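FAD synthetase (Saccharomyces cerevisiae, PDB 2WSI) catalyses the transfer of the adenylyl group of ATP to flavin mononucleotide, forming the coenzyme flavin adenine dinucleotide and releasing diphosphate. Local coordinates at residues I56-N61 / L71-C76. Residues are numbered along the deposited sequence; the frame is centred on the assembly and turned at random.
With FAD (flavin-adenine dinucleotide), chain C.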
loop_
_atom_site.group_PDB
_atom_site.type_symbol
_atom_site.label_atom_id
_atom_site.label_comp_id
_atom_site.label_asym_id
_atom_site.label_seq_id
_atom_site.Cartn_x
_atom_site.Cartn_y
_atom_site.Cartn_z
ATOM N N ILE A 56 -3.783 16.407 -6.113
ATOM C CA ILE A 56 -3.166 15.346 -5.325
ATOM C C ILE A 56 -2.649 14.266 -6.243
ATOM O O ILE A 56 -3.410 13.751 -7.046
ATOM C CB ILE A 56 -4.177 14.658 -4.396
ATOM C CG1 ILE A 56 -4.807 15.650 -3.408
ATOM C CG2 ILE A 56 -3.479 13.578 -3.567
ATOM C CD1 ILE A 56 -5.886 15.011 -2.565
ATOM N N SER A 57 -1.388 13.869 -6.071
ATOM C CA SER A 57 -0.901 12.657 -6.698
ATOM C C SER A 57 -0.649 11.589 -5.634
ATOM O O SER A 57 -0.217 11.892 -4.530
ATOM C CB SER A 57 0.405 12.912 -7.415
ATOM O OG SER A 57 0.758 11.753 -8.127
ATOM N N PHE A 58 -0.940 10.349 -5.973
ATOM C CA PHE A 58 -0.748 9.223 -5.057
ATOM C C PHE A 58 0.624 8.597 -5.346
ATOM O O PHE A 58 0.884 8.153 -6.484
ATOM C CB PHE A 58 -1.870 8.196 -5.296
ATOM C CG PHE A 58 -1.959 7.150 -4.230
ATOM C CD1 PHE A 58 -2.915 7.244 -3.244
ATOM C CD2 PHE A 58 -1.066 6.089 -4.208
ATOM C CE1 PHE A 58 -2.984 6.294 -2.216
ATOM C CE2 PHE A 58 -1.111 5.135 -3.184
ATOM C CZ PHE A 58 -2.064 5.235 -2.192
ATOM N N SER A 59 1.531 8.580 -4.358
ATOM C CA SER A 59 2.816 7.897 -4.580
ATOM C C SER A 59 2.661 6.404 -4.328
ATOM O O SER A 59 2.358 5.954 -3.223
ATOM C CB SER A 59 3.985 8.490 -3.767
ATOM O OG SER A 59 3.742 8.438 -2.370
ATOM N N TYR A 60 2.877 5.636 -5.378
ATOM C CA TYR A 60 2.604 4.210 -5.341
ATOM C C TYR A 60 3.838 3.440 -5.821
ATOM O O TYR A 60 4.380 3.740 -6.887
ATOM C CB TYR A 60 1.435 3.922 -6.270
ATOM C CG TYR A 60 1.013 2.471 -6.323
ATOM C CD1 TYR A 60 0.530 1.829 -5.182
ATOM C CD2 TYR A 60 1.067 1.745 -7.519
ATOM C CE1 TYR A 60 0.127 0.507 -5.218
ATOM C CE2 TYR A 60 0.667 0.428 -7.566
ATOM C CZ TYR A 60 0.194 -0.194 -6.403
ATOM O OH TYR A 60 -0.234 -1.498 -6.384
ATOM N N ASN A 61 4.250 2.426 -5.066
ATOM C CA ASN A 61 5.411 1.609 -5.451
ATOM C C ASN A 61 5.080 0.113 -5.385
ATOM O O ASN A 61 5.975 -0.730 -5.465
ATOM C CB ASN A 61 6.629 1.907 -4.566
ATOM C CG ASN A 61 6.383 1.553 -3.094
ATOM O OD1 ASN A 61 5.317 1.060 -2.723
ATOM N ND2 ASN A 61 7.377 1.815 -2.252
ATOM N N LEU A 71 -6.127 1.002 -1.607
ATOM C CA LEU A 71 -7.463 0.428 -1.450
ATOM C C LEU A 71 -8.336 1.323 -0.565
ATOM O O LEU A 71 -9.473 1.588 -0.908
ATOM C CB LEU A 71 -7.423 -0.991 -0.869
ATOM C CG LEU A 71 -6.653 -2.061 -1.633
ATOM C CD1 LEU A 71 -6.683 -3.378 -0.846
ATOM C CD2 LEU A 71 -7.212 -2.249 -3.044
ATOM N N LEU A 72 -7.807 1.796 0.564
ATOM C CA LEU A 72 -8.570 2.707 1.446
ATOM C C LEU A 72 -8.913 4.034 0.754
ATOM O O LEU A 72 -10.006 4.579 0.908
ATOM C CB LEU A 72 -7.797 2.978 2.750
ATOM C CG LEU A 72 -7.562 1.697 3.549
ATOM C CD1 LEU A 72 -6.584 2.012 4.679
ATOM C CD2 LEU A 72 -8.893 1.143 4.070
ATOM N N TYR A 73 -7.971 4.532 -0.031
ATOM C CA TYR A 73 -8.112 5.799 -0.723
ATOM C C TYR A 73 -9.239 5.684 -1.752
ATOM O O TYR A 73 -10.099 6.568 -1.854
ATOM C CB TYR A 73 -6.797 6.102 -1.442
ATOM C CG TYR A 73 -6.662 7.505 -1.993
ATOM C CD1 TYR A 73 -6.229 8.542 -1.166
ATOM C CD2 TYR A 73 -6.915 7.788 -3.320
ATOM C CE1 TYR A 73 -6.053 9.815 -1.640
ATOM C CE2 TYR A 73 -6.756 9.087 -3.831
ATOM C CZ TYR A 73 -6.309 10.097 -2.970
ATOM O OH TYR A 73 -6.103 11.389 -3.403
ATOM N N LEU A 74 -9.253 4.574 -2.487
ATOM C CA LEU A 74 -10.299 4.335 -3.488
ATOM C C LEU A 74 -11.645 4.178 -2.818
ATOM O O LEU A 74 -12.649 4.677 -3.309
ATOM C CB LEU A 74 -9.977 3.078 -4.328
ATOM C CG LEU A 74 -8.821 3.334 -5.318
ATOM C CD1 LEU A 74 -8.266 2.042 -5.865
ATOM C CD2 LEU A 74 -9.287 4.282 -6.429
ATOM N N SER A 75 -11.670 3.485 -1.688
ATOM C CA SER A 75 -12.901 3.414 -0.916
ATOM C C SER A 75 -13.427 4.802 -0.545
ATOM O O SER A 75 -14.628 5.093 -0.691
ATOM C CB SER A 75 -12.682 2.582 0.348
ATOM O OG SER A 75 -13.872 2.558 1.107
ATOM N N CYS A 76 -12.540 5.670 -0.080
ATOM C CA CYS A 76 -12.930 7.049 0.256
ATOM C C CYS A 76 -13.283 7.876 -0.970
ATOM O O CYS A 76 -14.108 8.813 -0.906
ATOM C CB CYS A 76 -11.811 7.735 1.030
ATOM S SG CYS A 76 -11.622 7.020 2.681
HETATM P PA FAD C . 9.525 3.796 1.983
HETATM O O1A FAD C . 10.098 2.458 1.604
HETATM O O2A FAD C . 10.376 4.919 1.455
HETATM O O5B FAD C . 7.967 3.972 1.569
HETATM C C5B FAD C . 7.217 5.002 2.185
HETATM C C4B FAD C . 6.174 5.510 1.184
HETATM O O4B FAD C . 6.794 6.348 0.244
HETATM C C3B FAD C . 5.555 4.377 0.389
HETATM O O3B FAD C . 4.426 3.846 1.035
HETATM C C2B FAD C . 5.187 5.072 -0.909
HETATM O O2B FAD C . 3.944 5.731 -0.783
HETATM C C1B FAD C . 6.281 6.097 -1.051
HETATM N N9A FAD C . 7.350 5.522 -1.883
HETATM C C8A FAD C . 8.492 4.877 -1.479
HETATM N N7A FAD C . 9.209 4.526 -2.581
HETATM C C5A FAD C . 8.509 4.928 -3.674
HETATM C C6A FAD C . 8.745 4.826 -5.030
HETATM N N6A FAD C . 9.853 4.245 -5.527
HETATM N N1A FAD C . 7.835 5.372 -5.887
HETATM C C2A FAD C . 6.692 6.004 -5.441
HETATM N N3A FAD C . 6.442 6.069 -4.090
HETATM C C4A FAD C . 7.359 5.564 -3.237
HETATM N N1 FAD C . 11.780 12.686 4.257
HETATM C C2 FAD C . 12.119 13.815 4.958
HETATM O O2 FAD C . 12.975 13.762 5.841
HETATM N N3 FAD C . 11.507 15.010 4.674
HETATM C C4 FAD C . 10.553 15.094 3.683
HETATM O O4 FAD C . 10.036 16.199 3.488
HETATM C C4X FAD C . 10.204 13.947 2.964
HETATM N N5 FAD C . 9.244 13.980 1.956
HETATM C C5X FAD C . 8.906 12.834 1.264
HETATM C C6 FAD C . 7.945 12.857 0.252
HETATM C C7 FAD C . 7.646 11.688 -0.453
HETATM C C7M FAD C . 6.626 11.682 -1.555
HETATM C C8 FAD C . 8.295 10.504 -0.128
HETATM C C8M FAD C . 7.967 9.235 -0.857
HETATM C C9 FAD C . 9.239 10.484 0.883
HETATM C C9A FAD C . 9.557 11.639 1.571
HETATM N N10 FAD C . 10.516 11.592 2.563
HETATM C C10 FAD C . 10.819 12.737 3.271
HETATM C "C1'" FAD C . 11.179 10.284 2.900
HETATM C "C2'" FAD C . 10.360 9.525 3.967
HETATM O "O2'" FAD C . 10.050 10.305 5.098
HETATM C "C3'" FAD C . 11.040 8.241 4.434
HETATM O "O3'" FAD C . 12.152 8.568 5.230
HETATM C "C4'" FAD C . 11.479 7.399 3.252
HETATM O "O4'" FAD C . 10.423 7.281 2.321
HETATM C "C5'" FAD C . 11.872 5.994 3.711
HETATM O "O5'" FAD C . 10.924 5.534 4.656
HETATM P P FAD C . 10.413 4.006 4.637
HETATM O O1P FAD C . 11.559 3.097 4.259
HETATM O O2P FAD C . 9.729 3.669 5.942
HETATM O O3P FAD C . 9.255 3.877 3.547
#
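Phe58 turns an edge of its ring onto a face of Tyr73, a T-shaped pair that joins a central strand to the helix packed against it. The ring centroids are 5.2 Å apart and the planes stand at 69°. Phe58 CD1 lies over the centre of the tyrosine ring, while its neighbour CE1 comes within 3.9 Å of Tyr73 CG and also meets CB at the root of the side chain. With CG anti to the backbone N in both residues (chi1 -167° for Phe58, -169° for Tyr73), each ring is carried into the layer between strand and helix, where the two side chains run past one another in opposite directions. The far end of the tyrosine reaches Ile56, two residues before Phe58 and likewise directed at the helix; Ile56 CG2 approaches Tyr73 OH at 3.4 Å, with CD1 of the same isoleucine 3.7 Å from that OH. A leucine in place of Tyr73 would probably leave the edge of Phe58 without its flat partner and open a gap beside Ile56.

A second shell surrounds these groups. Phe46 makes another edge-to-face pair with Tyr73, Leu41 and Pro51 also touch it, and Trp49 lies against Ile56. Beyond the packed face, the strand leads into the FAD site: the ribose hydroxyl O2B donates a hydrogen bond of 2.9 Å to Ser59 O.

The pair illustrates how aromatic residues can fill the layer between a parallel strand and the next helix, here in an alpha/beta nucleotide-binding domain of the PAPS reductase family. Strand 56-59 runs parallel between strands 102-106 and 160-162, bonded through its backbone to both; helix 64-87 follows after a short loop and packs on Phe58 with Leu69 and Leu70 as well as Tyr73, which helix 25-45 also contacts.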